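Long-range contacts in malarial CLP B2 atpase/HSP101 protein (Plasmodium falciparum, PDB 4IOD), which probably binds and hydrolyses ATP as a ClpA/ClpB-family chaperone, and is represented here by its helical Clp amino-terminal domain: residues Y30-L35 / T75-P80; K34-H39 / S90-E95; A62-Y67 / N132-T137; V114-S119 / A143-K148. All blocks are in the same frame, centred on the assembly; numbering follows the deposited sequence.

Interaction 1 (Y30-L35 / T75-P80); sequences YGHNKL and TRAGAP. With SO4 (sulfate ion), chain E.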
loop_
_atom_site.group_PDB
_atom_site.type_symbol
_atom_site.label_atom_id
_atom_site.label_comp_id
_atom_site.label_asym_id
_atom_site.label_seq_id
_atom_site.Cartn_x
_atom_site.Cartn_y
_atom_site.Cartn_z
ATOM N N TYR B 30 -9.762 0.547 -13.517
ATOM C CA TYR B 30 -8.933 -0.326 -14.355
ATOM C C TYR B 30 -9.706 -1.574 -14.819
ATOM O O TYR B 30 -9.128 -2.538 -15.340
ATOM C CB TYR B 30 -7.595 -0.655 -13.645
ATOM C CG TYR B 30 -6.579 0.450 -13.849
ATOM C CD1 TYR B 30 -6.545 1.563 -13.022
ATOM C CD2 TYR B 30 -5.690 0.403 -14.917
ATOM C CE1 TYR B 30 -5.625 2.602 -13.241
ATOM C CE2 TYR B 30 -4.777 1.414 -15.135
ATOM C CZ TYR B 30 -4.747 2.505 -14.311
ATOM O OH TYR B 30 -3.828 3.492 -14.563
ATOM N N GLY B 31 -11.026 -1.535 -14.630
ATOM C CA GLY B 31 -11.905 -2.598 -15.081
ATOM C C GLY B 31 -11.867 -3.859 -14.246
ATOM O O GLY B 31 -12.308 -4.918 -14.698
ATOM N N HIS B 32 -11.331 -3.760 -13.030
ATOM C CA HIS B 32 -11.230 -4.921 -12.153
ATOM C C HIS B 32 -12.338 -4.939 -11.113
ATOM O O HIS B 32 -12.557 -3.938 -10.424
ATOM C CB HIS B 32 -9.895 -4.912 -11.399
ATOM C CG HIS B 32 -8.698 -5.058 -12.279
ATOM N ND1 HIS B 32 -8.325 -6.263 -12.835
ATOM C CD2 HIS B 32 -7.782 -4.152 -12.698
ATOM C CE1 HIS B 32 -7.235 -6.093 -13.561
ATOM N NE2 HIS B 32 -6.882 -4.821 -13.489
ATOM N N ASN B 33 -13.003 -6.082 -10.971
ATOM C CA ASN B 33 -13.906 -6.303 -9.842
ATOM C C ASN B 33 -13.157 -6.726 -8.579
ATOM O O ASN B 33 -13.723 -6.702 -7.484
ATOM C CB ASN B 33 -14.957 -7.362 -10.180
ATOM C CG ASN B 33 -16.022 -6.845 -11.126
ATOM O OD1 ASN B 33 -16.052 -7.212 -12.299
ATOM N ND2 ASN B 33 -16.902 -5.981 -10.617
ATOM N N LYS B 34 -11.897 -7.136 -8.727
ATOM C CA LYS B 34 -11.096 -7.532 -7.566
ATOM C C LYS B 34 -9.939 -6.573 -7.320
ATOM O O LYS B 34 -9.136 -6.316 -8.222
ATOM C CB LYS B 34 -10.558 -8.957 -7.734
ATOM C CG LYS B 34 -11.662 -9.998 -7.782
ATOM C CD LYS B 34 -11.128 -11.389 -8.019
ATOM C CE LYS B 34 -12.285 -12.318 -8.356
ATOM N NZ LYS B 34 -13.474 -12.019 -7.500
ATOM N N LEU B 35 -9.856 -6.062 -6.092
ATOM C CA LEU B 35 -8.777 -5.166 -5.686
ATOM C C LEU B 35 -7.475 -5.956 -5.637
ATOM O O LEU B 35 -7.434 -7.035 -5.039
ATOM C CB LEU B 35 -9.069 -4.600 -4.290
ATOM C CG LEU B 35 -8.027 -3.662 -3.663
ATOM C CD1 LEU B 35 -7.843 -2.408 -4.508
ATOM C CD2 LEU B 35 -8.428 -3.292 -2.235
ATOM N N THR B 75 -1.576 -4.021 -16.316
ATOM C CA THR B 75 -2.522 -4.957 -15.715
ATOM C C THR B 75 -3.989 -4.544 -15.889
ATOM O O THR B 75 -4.877 -5.129 -15.278
ATOM C CB THR B 75 -2.224 -5.197 -14.227
ATOM O OG1 THR B 75 -2.279 -3.953 -13.513
ATOM C CG2 THR B 75 -0.822 -5.827 -14.074
ATOM N N ARG B 76 -4.235 -3.539 -16.723
ATOM C CA ARG B 76 -5.604 -3.104 -16.991
ATOM C C ARG B 76 -6.444 -4.237 -17.591
ATOM O O ARG B 76 -6.009 -4.912 -18.526
ATOM C CB ARG B 76 -5.603 -1.889 -17.925
ATOM C CG ARG B 76 -7.011 -1.463 -18.378
ATOM C CD ARG B 76 -6.961 -0.227 -19.277
ATOM N NE ARG B 76 -6.486 0.960 -18.573
ATOM C CZ ARG B 76 -7.243 1.697 -17.766
ATOM N NH1 ARG B 76 -8.508 1.358 -17.556
ATOM N NH2 ARG B 76 -6.731 2.755 -17.157
ATOM N N ALA B 77 -7.637 -4.458 -17.041
ATOM C CA ALA B 77 -8.527 -5.505 -17.538
ATOM C C ALA B 77 -9.458 -4.970 -18.631
ATOM O O ALA B 77 -9.890 -5.717 -19.517
ATOM C CB ALA B 77 -9.335 -6.090 -16.400
ATOM N N GLY B 78 -9.769 -3.680 -18.561
ATOM C CA GLY B 78 -10.625 -3.055 -19.561
ATOM C C GLY B 78 -11.024 -1.642 -19.188
ATOM O O GLY B 78 -10.355 -0.998 -18.372
ATOM N N ALA B 79 -12.110 -1.150 -19.794
ATOM C CA ALA B 79 -12.635 0.178 -19.490
ATOM C C ALA B 79 -13.145 0.226 -18.044
ATOM O O ALA B 79 -13.493 -0.810 -17.475
ATOM C CB ALA B 79 -13.772 0.524 -20.450
ATOM N N PRO B 80 -13.181 1.431 -17.454
ATOM C CA PRO B 80 -13.723 1.599 -16.097
ATOM C C PRO B 80 -15.077 0.905 -15.938
ATOM O O PRO B 80 -15.924 0.982 -16.839
ATOM C CB PRO B 80 -13.888 3.112 -15.978
ATOM C CG PRO B 80 -12.780 3.674 -16.831
ATOM C CD PRO B 80 -12.633 2.687 -17.994
HETATM S S SO4 E . -10.976 -8.904 -12.227
HETATM O O1 SO4 E . -10.645 -10.315 -12.083
HETATM O O2 SO4 E . -10.413 -8.162 -11.097
HETATM O O3 SO4 E . -10.393 -8.375 -13.464
HETATM O O4 SO4 E . -12.424 -8.729 -12.271
HETATM O O HOH W 1 -4.761 -2.567 -13.128
#

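Interaction 2 (K34-H39 / S90-E95); sequences KLKPIH and SAEVKE. With SO4 (sulfate ion), chain E.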
loop_
_atom_site.group_PDB
_atom_site.type_symbol
_atom_site.label_atom_id
_atom_site.label_comp_id
_atom_site.label_asym_id
_atom_site.label_seq_id
_atom_site.Cartn_x
_atom_site.Cartn_y
_atom_site.Cartn_z
ATOM N N LYS B 34 -11.897 -7.136 -8.727
ATOM C CA LYS B 34 -11.096 -7.532 -7.566
ATOM C C LYS B 34 -9.939 -6.573 -7.320
ATOM O O LYS B 34 -9.136 -6.316 -8.222
ATOM C CB LYS B 34 -10.558 -8.957 -7.734
ATOM C CG LYS B 34 -11.662 -9.998 -7.782
ATOM C CD LYS B 34 -11.128 -11.389 -8.019
ATOM C CE LYS B 34 -12.285 -12.318 -8.356
ATOM N NZ LYS B 34 -13.474 -12.019 -7.500
ATOM N N LEU B 35 -9.856 -6.062 -6.092
ATOM C CA LEU B 35 -8.777 -5.166 -5.686
ATOM C C LEU B 35 -7.475 -5.956 -5.637
ATOM O O LEU B 35 -7.434 -7.035 -5.039
ATOM C CB LEU B 35 -9.069 -4.600 -4.290
ATOM C CG LEU B 35 -8.027 -3.662 -3.663
ATOM C CD1 LEU B 35 -7.843 -2.408 -4.508
ATOM C CD2 LEU B 35 -8.428 -3.292 -2.235
ATOM N N LYS B 36 -6.421 -5.425 -6.259
ATOM C CA LYS B 36 -5.101 -6.062 -6.256
ATOM C C LYS B 36 -4.095 -5.150 -5.543
ATOM O O LYS B 36 -4.346 -3.951 -5.406
ATOM C CB LYS B 36 -4.627 -6.338 -7.687
ATOM C CG LYS B 36 -5.467 -7.386 -8.427
ATOM C CD LYS B 36 -5.128 -8.808 -7.956
ATOM C CE LYS B 36 -6.060 -9.860 -8.562
ATOM N NZ LYS B 36 -5.892 -10.005 -10.025
ATOM N N PRO B 37 -2.968 -5.717 -5.075
ATOM C CA PRO B 37 -2.022 -4.886 -4.312
ATOM C C PRO B 37 -1.550 -3.634 -5.059
ATOM O O PRO B 37 -1.397 -2.587 -4.432
ATOM C CB PRO B 37 -0.852 -5.841 -4.059
ATOM C CG PRO B 37 -1.521 -7.209 -3.974
ATOM C CD PRO B 37 -2.603 -7.148 -5.040
ATOM N N ILE B 38 -1.336 -3.727 -6.369
ATOM C CA ILE B 38 -0.883 -2.573 -7.140
ATOM C C ILE B 38 -1.870 -1.396 -7.071
ATOM O O ILE B 38 -1.462 -0.227 -7.073
ATOM C CB ILE B 38 -0.554 -2.966 -8.603
ATOM C CG1 ILE B 38 0.048 -1.784 -9.364
ATOM C CG2 ILE B 38 -1.797 -3.525 -9.315
ATOM C CD1 ILE B 38 1.331 -1.234 -8.717
ATOM N N HIS B 39 -3.163 -1.690 -6.965
ATOM C CA HIS B 39 -4.156 -0.614 -6.871
ATOM C C HIS B 39 -4.040 0.075 -5.518
ATOM O O HIS B 39 -4.180 1.299 -5.403
ATOM C CB HIS B 39 -5.562 -1.164 -7.048
ATOM C CG HIS B 39 -5.745 -1.926 -8.317
ATOM N ND1 HIS B 39 -6.252 -3.206 -8.351
ATOM C CD2 HIS B 39 -5.479 -1.593 -9.603
ATOM C CE1 HIS B 39 -6.291 -3.631 -9.600
ATOM N NE2 HIS B 39 -5.825 -2.672 -10.381
ATOM N N SER B 90 -9.117 -9.335 -3.760
ATOM C CA SER B 90 -8.519 -10.529 -4.321
ATOM C C SER B 90 -7.903 -11.346 -3.201
ATOM O O SER B 90 -7.705 -10.838 -2.090
ATOM C CB SER B 90 -7.415 -10.154 -5.300
ATOM O OG SER B 90 -6.434 -9.360 -4.646
ATOM N N ALA B 91 -7.575 -12.600 -3.499
ATOM C CA ALA B 91 -6.837 -13.433 -2.559
ATOM C C ALA B 91 -5.489 -12.799 -2.242
ATOM O O ALA B 91 -4.995 -12.922 -1.124
ATOM C CB ALA B 91 -6.641 -14.832 -3.117
ATOM N N GLU B 92 -4.889 -12.131 -3.225
ATOM C CA GLU B 92 -3.613 -11.456 -2.994
ATOM C C GLU B 92 -3.754 -10.368 -1.921
ATOM O O GLU B 92 -2.909 -10.255 -1.027
ATOM C CB GLU B 92 -3.070 -10.854 -4.299
ATOM C CG GLU B 92 -2.637 -11.885 -5.341
ATOM C CD GLU B 92 -3.791 -12.431 -6.171
ATOM O OE1 GLU B 92 -4.968 -12.299 -5.756
ATOM O OE2 GLU B 92 -3.520 -13.003 -7.251
ATOM N N VAL B 93 -4.830 -9.585 -2.000
ATOM C CA VAL B 93 -5.052 -8.487 -1.065
ATOM C C VAL B 93 -5.437 -9.009 0.318
ATOM O O VAL B 93 -5.110 -8.402 1.341
ATOM C CB VAL B 93 -6.085 -7.489 -1.629
ATOM C CG1 VAL B 93 -6.682 -6.609 -0.536
ATOM C CG2 VAL B 93 -5.424 -6.620 -2.683
ATOM N N LYS B 94 -6.100 -10.160 0.364
ATOM C CA LYS B 94 -6.416 -10.751 1.658
ATOM C C LYS B 94 -5.124 -11.096 2.389
ATOM O O LYS B 94 -5.009 -10.883 3.598
ATOM C CB LYS B 94 -7.311 -11.974 1.495
ATOM C CG LYS B 94 -8.726 -11.592 1.096
ATOM C CD LYS B 94 -9.608 -12.815 0.926
ATOM C CE LYS B 94 -11.039 -12.394 0.645
ATOM N NZ LYS B 94 -11.951 -13.573 0.525
ATOM N N GLU B 95 -4.141 -11.590 1.643
ATOM C CA GLU B 95 -2.819 -11.839 2.205
ATOM C C GLU B 95 -2.116 -10.531 2.590
ATOM O O GLU B 95 -1.418 -10.483 3.604
ATOM C CB GLU B 95 -1.951 -12.642 1.234
ATOM C CG GLU B 95 -0.831 -13.409 1.924
ATOM C CD GLU B 95 0.412 -13.542 1.064
ATOM O OE1 GLU B 95 0.385 -13.083 -0.101
ATOM O OE2 GLU B 95 1.419 -14.099 1.558
HETATM S S SO4 E . -10.976 -8.904 -12.227
HETATM O O1 SO4 E . -10.645 -10.315 -12.083
HETATM O O2 SO4 E . -10.413 -8.162 -11.097
HETATM O O3 SO4 E . -10.393 -8.375 -13.464
HETATM O O4 SO4 E . -12.424 -8.729 -12.271
#

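Interaction 3 (A62-Y67 / N132-T137); sequences ANLKEY and NEVYLT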
loop_
_atom_site.group_PDB
_atom_site.type_symbol
_atom_site.label_atom_id
_atom_site.label_comp_id
_atom_site.label_asym_id
_atom_site.label_seq_id
_atom_site.Cartn_x
_atom_site.Cartn_y
_atom_site.Cartn_z
ATOM N N ALA B 62 8.527 10.921 -8.350
ATOM C CA ALA B 62 8.257 10.894 -9.790
ATOM C C ALA B 62 8.558 9.529 -10.409
ATOM O O ALA B 62 7.818 9.038 -11.269
ATOM C CB ALA B 62 9.052 11.978 -10.497
ATOM N N ASN B 63 9.658 8.926 -9.978
ATOM C CA ASN B 63 10.023 7.605 -10.458
ATOM C C ASN B 63 9.047 6.547 -9.965
ATOM O O ASN B 63 8.621 5.675 -10.728
ATOM C CB ASN B 63 11.439 7.254 -10.011
ATOM C CG ASN B 63 12.479 8.080 -10.715
ATOM O OD1 ASN B 63 12.171 8.781 -11.686
ATOM N ND2 ASN B 63 13.717 8.007 -10.241
ATOM N N LEU B 64 8.696 6.621 -8.689
ATOM C CA LEU B 64 7.702 5.701 -8.148
ATOM C C LEU B 64 6.372 5.785 -8.909
ATOM O O LEU B 64 5.778 4.763 -9.259
ATOM C CB LEU B 64 7.477 5.953 -6.656
ATOM C CG LEU B 64 6.409 5.047 -6.033
ATOM C CD1 LEU B 64 6.859 3.594 -6.062
ATOM C CD2 LEU B 64 6.078 5.464 -4.609
ATOM N N LYS B 65 5.919 7.001 -9.189
ATOM C CA LYS B 65 4.640 7.185 -9.871
ATOM C C LYS B 65 4.686 6.595 -11.280
ATOM O O LYS B 65 3.724 5.984 -11.766
ATOM C CB LYS B 65 4.299 8.674 -9.954
ATOM C CG LYS B 65 3.024 8.967 -10.730
ATOM C CD LYS B 65 3.030 10.393 -11.250
ATOM C CE LYS B 65 1.664 10.789 -11.789
ATOM N NZ LYS B 65 0.634 10.791 -10.712
ATOM N N GLU B 66 5.812 6.804 -11.941
ATOM C CA GLU B 66 6.011 6.302 -13.289
ATOM C C GLU B 66 5.923 4.773 -13.325
ATOM O O GLU B 66 5.250 4.199 -14.185
ATOM C CB GLU B 66 7.377 6.775 -13.778
ATOM C CG GLU B 66 7.666 6.553 -15.246
ATOM C CD GLU B 66 9.007 7.150 -15.648
ATOM O OE1 GLU B 66 9.697 7.720 -14.765
ATOM O OE2 GLU B 66 9.371 7.050 -16.840
ATOM N N TYR B 67 6.604 4.113 -12.391
ATOM C CA TYR B 67 6.603 2.647 -12.336
ATOM C C TYR B 67 5.227 2.085 -11.981
ATOM O O TYR B 67 4.787 1.077 -12.550
ATOM C CB TYR B 67 7.624 2.151 -11.306
ATOM C CG TYR B 67 9.080 2.221 -11.744
ATOM C CD1 TYR B 67 9.585 1.347 -12.701
ATOM C CD2 TYR B 67 9.961 3.118 -11.152
ATOM C CE1 TYR B 67 10.926 1.394 -13.082
ATOM C CE2 TYR B 67 11.298 3.185 -11.532
ATOM C CZ TYR B 67 11.775 2.317 -12.494
ATOM O OH TYR B 67 13.101 2.369 -12.866
ATOM N N ASN B 132 11.983 -2.514 -5.627
ATOM C CA ASN B 132 13.383 -2.756 -5.963
ATOM C C ASN B 132 13.946 -1.673 -6.871
ATOM O O ASN B 132 15.079 -1.218 -6.684
ATOM C CB ASN B 132 13.580 -4.132 -6.606
ATOM C CG ASN B 132 15.009 -4.337 -7.098
ATOM O OD1 ASN B 132 15.956 -4.351 -6.305
ATOM N ND2 ASN B 132 15.171 -4.483 -8.415
ATOM N N GLU B 133 13.144 -1.248 -7.845
ATOM C CA GLU B 133 13.569 -0.224 -8.794
ATOM C C GLU B 133 13.682 1.183 -8.215
ATOM O O GLU B 133 14.338 2.033 -8.811
ATOM C CB GLU B 133 12.649 -0.221 -10.015
ATOM C CG GLU B 133 12.819 -1.455 -10.892
ATOM C CD GLU B 133 14.265 -1.670 -11.341
ATOM O OE1 GLU B 133 14.900 -0.706 -11.833
ATOM O OE2 GLU B 133 14.770 -2.810 -11.206
ATOM N N VAL B 134 13.057 1.432 -7.062
ATOM C CA VAL B 134 13.205 2.728 -6.387
ATOM C C VAL B 134 14.026 2.631 -5.081
ATOM O O VAL B 134 14.006 3.547 -4.251
ATOM C CB VAL B 134 11.833 3.412 -6.137
ATOM C CG1 VAL B 134 11.144 3.719 -7.464
ATOM C CG2 VAL B 134 10.935 2.534 -5.271
ATOM N N TYR B 135 14.756 1.525 -4.939
ATOM C CA TYR B 135 15.710 1.306 -3.851
ATOM C C TYR B 135 15.058 1.117 -2.499
ATOM O O TYR B 135 15.712 1.324 -1.472
ATOM C CB TYR B 135 16.717 2.457 -3.725
ATOM C CG TYR B 135 17.508 2.762 -4.968
ATOM C CD1 TYR B 135 18.657 2.046 -5.269
ATOM C CD2 TYR B 135 17.130 3.791 -5.819
ATOM C CE1 TYR B 135 19.399 2.328 -6.396
ATOM C CE2 TYR B 135 17.863 4.081 -6.958
ATOM C CZ TYR B 135 19.003 3.342 -7.234
ATOM O OH TYR B 135 19.749 3.612 -8.354
ATOM N N LEU B 136 13.786 0.731 -2.482
ATOM C CA LEU B 136 13.114 0.505 -1.207
ATOM C C LEU B 136 13.219 -0.974 -0.856
ATOM O O LEU B 136 12.407 -1.791 -1.285
ATOM C CB LEU B 136 11.654 0.979 -1.269
ATOM C CG LEU B 136 10.856 0.854 0.032
ATOM C CD1 LEU B 136 11.470 1.747 1.091
ATOM C CD2 LEU B 136 9.396 1.221 -0.210
ATOM N N THR B 137 14.253 -1.321 -0.096
ATOM C CA THR B 137 14.550 -2.709 0.217
ATOM C C THR B 137 13.644 -3.224 1.333
ATOM O O THR B 137 13.026 -2.431 2.036
ATOM C CB THR B 137 16.015 -2.847 0.652
ATOM O OG1 THR B 137 16.227 -2.073 1.835
ATOM C CG2 THR B 137 16.927 -2.310 -0.435
#

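Interaction 4 (V114-S119 / A143-K148); sequences VEHLLS and AILKRK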
loop_
_atom_site.group_PDB
_atom_site.type_symbol
_atom_site.label_atom_id
_atom_site.label_comp_id
_atom_site.label_asym_id
_atom_site.label_seq_id
_atom_site.Cartn_x
_atom_site.Cartn_y
_atom_site.Cartn_z
ATOM N N VAL B 114 -0.438 3.259 7.888
ATOM C CA VAL B 114 0.053 3.226 6.510
ATOM C C VAL B 114 1.349 2.429 6.372
ATOM O O VAL B 114 1.563 1.744 5.361
ATOM C CB VAL B 114 0.224 4.634 5.941
ATOM C CG1 VAL B 114 0.682 4.576 4.487
ATOM C CG2 VAL B 114 -1.094 5.400 6.040
ATOM N N GLU B 115 2.205 2.502 7.387
ATOM C CA GLU B 115 3.477 1.791 7.352
ATOM C C GLU B 115 3.277 0.280 7.341
ATOM O O GLU B 115 4.022 -0.464 6.693
ATOM C CB GLU B 115 4.345 2.199 8.547
ATOM C CG GLU B 115 4.796 3.663 8.517
ATOM C CD GLU B 115 3.848 4.607 9.250
ATOM O OE1 GLU B 115 2.669 4.250 9.467
ATOM O OE2 GLU B 115 4.294 5.718 9.626
ATOM N N HIS B 116 2.263 -0.176 8.065
ATOM C CA HIS B 116 1.990 -1.596 8.159
ATOM C C HIS B 116 1.378 -2.108 6.878
ATOM O O HIS B 116 1.642 -3.233 6.465
ATOM C CB HIS B 116 1.093 -1.864 9.366
ATOM C CG HIS B 116 1.622 -1.232 10.610
ATOM N ND1 HIS B 116 0.987 -0.191 11.249
ATOM C CD2 HIS B 116 2.782 -1.438 11.280
ATOM C CE1 HIS B 116 1.715 0.190 12.286
ATOM N NE2 HIS B 116 2.809 -0.550 12.325
ATOM N N LEU B 117 0.566 -1.275 6.242
ATOM C CA LEU B 117 0.016 -1.631 4.944
ATOM C C LEU B 117 1.151 -1.708 3.917
ATOM O O LEU B 117 1.185 -2.609 3.077
ATOM C CB LEU B 117 -1.036 -0.606 4.523
ATOM C CG LEU B 117 -1.711 -0.848 3.176
ATOM C CD1 LEU B 117 -2.335 -2.231 3.165
ATOM C CD2 LEU B 117 -2.748 0.246 2.927
ATOM N N LEU B 118 2.088 -0.767 3.994
ATOM C CA LEU B 118 3.248 -0.775 3.106
ATOM C C LEU B 118 4.021 -2.086 3.236
ATOM O O LEU B 118 4.416 -2.687 2.240
ATOM C CB LEU B 118 4.169 0.408 3.423
ATOM C CG LEU B 118 5.455 0.540 2.595
ATOM C CD1 LEU B 118 5.120 0.916 1.176
ATOM C CD2 LEU B 118 6.374 1.603 3.203
ATOM N N SER B 119 4.233 -2.539 4.466
ATOM C CA SER B 119 4.941 -3.790 4.682
ATOM C C SER B 119 4.175 -4.956 4.066
ATOM O O SER B 119 4.766 -5.830 3.400
ATOM C CB SER B 119 5.141 -4.036 6.185
ATOM O OG SER B 119 5.888 -5.223 6.394
ATOM N N ALA B 143 13.049 -1.172 8.758
ATOM C CA ALA B 143 13.527 -0.015 9.520
ATOM C C ALA B 143 12.427 1.019 9.745
ATOM O O ALA B 143 12.384 1.664 10.788
ATOM C CB ALA B 143 14.734 0.625 8.836
ATOM N N ILE B 144 11.546 1.195 8.767
ATOM C CA ILE B 144 10.445 2.137 8.925
ATOM C C ILE B 144 9.558 1.698 10.089
ATOM O O ILE B 144 9.160 2.523 10.926
ATOM C CB ILE B 144 9.616 2.231 7.634
ATOM C CG1 ILE B 144 10.441 2.923 6.544
ATOM C CG2 ILE B 144 8.316 2.983 7.875
ATOM C CD1 ILE B 144 9.768 2.931 5.172
ATOM N N LEU B 145 9.259 0.399 10.140
ATOM C CA LEU B 145 8.384 -0.160 11.172
ATOM C C LEU B 145 9.009 -0.069 12.560
ATOM O O LEU B 145 8.330 0.283 13.526
ATOM C CB LEU B 145 8.042 -1.619 10.860
ATOM C CG LEU B 145 6.794 -1.887 10.008
ATOM C CD1 LEU B 145 6.665 -0.914 8.844
ATOM C CD2 LEU B 145 6.807 -3.336 9.525
ATOM N N LYS B 146 10.287 -0.415 12.655
ATOM C CA LYS B 146 11.028 -0.347 13.921
ATOM C C LYS B 146 11.106 1.081 14.433
ATOM O O LYS B 146 10.879 1.352 15.625
ATOM C CB LYS B 146 12.452 -0.874 13.701
ATOM C CG LYS B 146 13.026 -1.742 14.806
ATOM C CD LYS B 146 12.711 -1.218 16.187
ATOM C CE LYS B 146 13.239 -2.156 17.265
ATOM N NZ LYS B 146 14.721 -2.291 17.215
ATOM N N ARG B 147 11.429 2.007 13.540
ATOM C CA ARG B 147 11.551 3.397 13.951
ATOM C C ARG B 147 10.201 3.933 14.425
ATOM O O ARG B 147 10.124 4.663 15.422
ATOM C CB ARG B 147 12.101 4.253 12.808
ATOM C CG ARG B 147 12.162 5.742 13.134
ATOM C CD ARG B 147 12.724 6.526 11.963
ATOM N NE ARG B 147 13.020 7.899 12.346
ATOM C CZ ARG B 147 12.131 8.890 12.309
ATOM N NH1 ARG B 147 10.889 8.654 11.896
ATOM N NH2 ARG B 147 12.482 10.114 12.682
ATOM N N LYS B 148 9.135 3.560 13.725
ATOM C CA LYS B 148 7.794 3.972 14.149
ATOM C C LYS B 148 7.500 3.479 15.570
ATOM O O LYS B 148 7.007 4.232 16.402
ATOM C CB LYS B 148 6.726 3.458 13.179
ATOM C CG LYS B 148 5.324 4.014 13.471
ATOM C CD LYS B 148 4.274 3.428 12.527
ATOM C CE LYS B 148 2.901 4.044 12.769
ATOM N NZ LYS B 148 2.848 5.480 12.393
HETATM O O HOH W 2 5.393 0.224 13.525
#

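Interaction 1 (Y30-L35 / T75-P80)
Both nitrogens of the His32 imidazole act as donors, NE2 to the backbone O of Thr75 at 2.7 Å and ND1 to sulfate O3 at 3.0 Å, a pattern consistent with a protonated ring. The contact joins two helix ends of the Clp amino-terminal domain: helix 14-29 stops in a Schellman motif whose C-prime residue is Gly31, and the loop after helix 61-74 wraps against it. Bonds from both nitrogens, each with its partner near the ring plane, fix the rotation of the imidazole, while the methyl of Ala77 sits over one of its faces, with CB 3.9 Å from the ring centroid. The sulfate, probably taken from the crystallisation liquor, is also held by the backbone N atoms of Asn33 and Lys34. Nearby, the backbones are tied by Ala77 N and Tyr30 O at 3.0 Å. Next to this bond the Arg76 chain, bent at chi3 (-65°), folds its guanidinium flat over Tyr30. The planes are 26° apart and the cation-pi contact is off-centre, with NH2 above the ring rim. Glu73 forms a salt bridge with Arg76 NH2, and Ser29 O receives NH1, so the guanidinium is held at its edges as well as on one face. In its own plane Arg76 NH1 also reaches round to Gly78 O, 3.1 Å away.

Interaction 2 (K34-H39 / S90-E95)
Ser90 clamps the carbonyl of Leu35 with two donors lying in the carbonyl plane: its OG at 2.6 Å from Leu35 O and its backbone N at 3.1 Å from the same oxygen. The hydroxyl can do this because chi1 of 58° sets OG between the backbone N and carbonyl carbon of Ser90, where it also accepts from Val93 N as the N-cap of helix 91-106. One side chain therefore starts a helix and anchors the neighbouring strand end. Val93 turns CG2 into the bend of 34-39, 3.7 Å from Pro37 CD, the two side chains sliding past each other in opposite directions. Its other branch, CG1, meets Leu35 CD2 at 4.1 Å, and these side chains cross nearly at right angles. Lys36 kinks at chi2 (-77°), which lays its CE 3.5 Å from Ser90 CB; its amine comes near the Glu92 carboxylate without touching it. Behind the bend, Lys36 N, at the N-cap position of helix 37-46, donates to His39 ND1. The contact thus follows on from the parallel pairing of strands 34-35 and 88-89, with Leu35 reaching helix 14-29 and Pro37 meeting Val127 of helix 125-133.

Interaction 3 (A62-Y67 / N132-T137)
Val134, near the end of helix 125-133, pushes its two methyls against helix 61-74 and forms the inner half of this helix-end contact within the Clp amino-terminal domain. Its CG1, anti to the carbonyl carbon (chi1 -63°), points into the angle between Leu64 and Tyr67, lying 4.0 Å from Leu64 N and 3.9 Å from Tyr67 CD2. CG2 faces Leu64 CD1 at 4.3 Å. This inner side is buried: Leu64 and Val134 both rest on Val59 in a loop, and Leu64 continues onto Phe54 of helix 48-56 and Ile130 of helix 125-133. The chain then turns away through Tyr135, the positive-phi C-prime residue of the Schellman motif that closes helix 125-133. Towards the surface the contact is thinner and more exposed, though not longer. Here the exposed Glu133 lays its methylene across the outer part of the Tyr67 ring in a CH-pi contact, with CB 3.7 Å from Tyr67 CZ, the two side chains crossing at about a right angle. The Glu133 carboxylate, turned 56° from the ring plane, brings OE1 to 3.7 Å from Tyr67 OH, too far for a hydrogen bond. Asn63 only brushes Val134 at the margin. With apolar and CH-pi packing alone across the two segments, the joint depends on shape and burial, and the acidic and phenolic groups at its outer edge probably add little directional restraint.

Interaction 4 (V114-S119 / A143-K148)
Glu115 and Lys148 meet at about a right angle, the lysine chain passing over the carboxylate to close a salt bridge between two nearly antiparallel helices (155° between the segment axes). The chi4 bend of 67° at the end of an otherwise extended lysine swings NZ back onto the acid, 3.1 Å from Glu115 OE2. Both carboxylate oxygens accept from it, each bond weak, with stronger partners alongside: Asp113 forms a salt bridge with Lys148 NZ, and Tyr49 OH a hydrogen bond with Glu115 OE2. One turn back, Ile144 stands across the stem of the acid, its CG2 3.6 Å from Glu115 CG. Leu145 spreads its fork along helix 114-121, placing CD1 3.4 Å from the backbone O of Glu115 and CD2 3.8 Å from Ser119 OG. The Lys148 chain crosses His116 nearly at right angles, CE 4.1 Å from His116 CE1; a water links His116 NE2 with Leu145 O, while ND1 is hydrogen-bonded to Asp113 N. Leu118 CD2 touches Ile144 CD1 and extends the apolar strip. Helix 138-153 thereby lies along one side of helix 114-121, whose Leu118 also packs on helix 48-56 and Leu117 on helices 14-29 and 37-46.

In the fold
Interaction 1 is a surface contact, interactions 2 and 3 are partly buried, and interaction 4 is buried. Interactions 1 and 2 share strand 34-35 and the sulfate, and touch through the rings of His32 and His39; both rely on backbone carbonyls gripped by side-chain donors. Interaction 4 lies on the opposite side of the chain's centre from them and replaces backbone bonding with an ion pair between a buried glutamate and a partly exposed lysine, set in aliphatic packing. Interaction 3, whose centre is about 17 Å from that of interaction 4, has purely apolar and CH-pi chemistry. Helix 61-74 connects two sites: its body packs in interaction 3, and the following loop enters interaction 1.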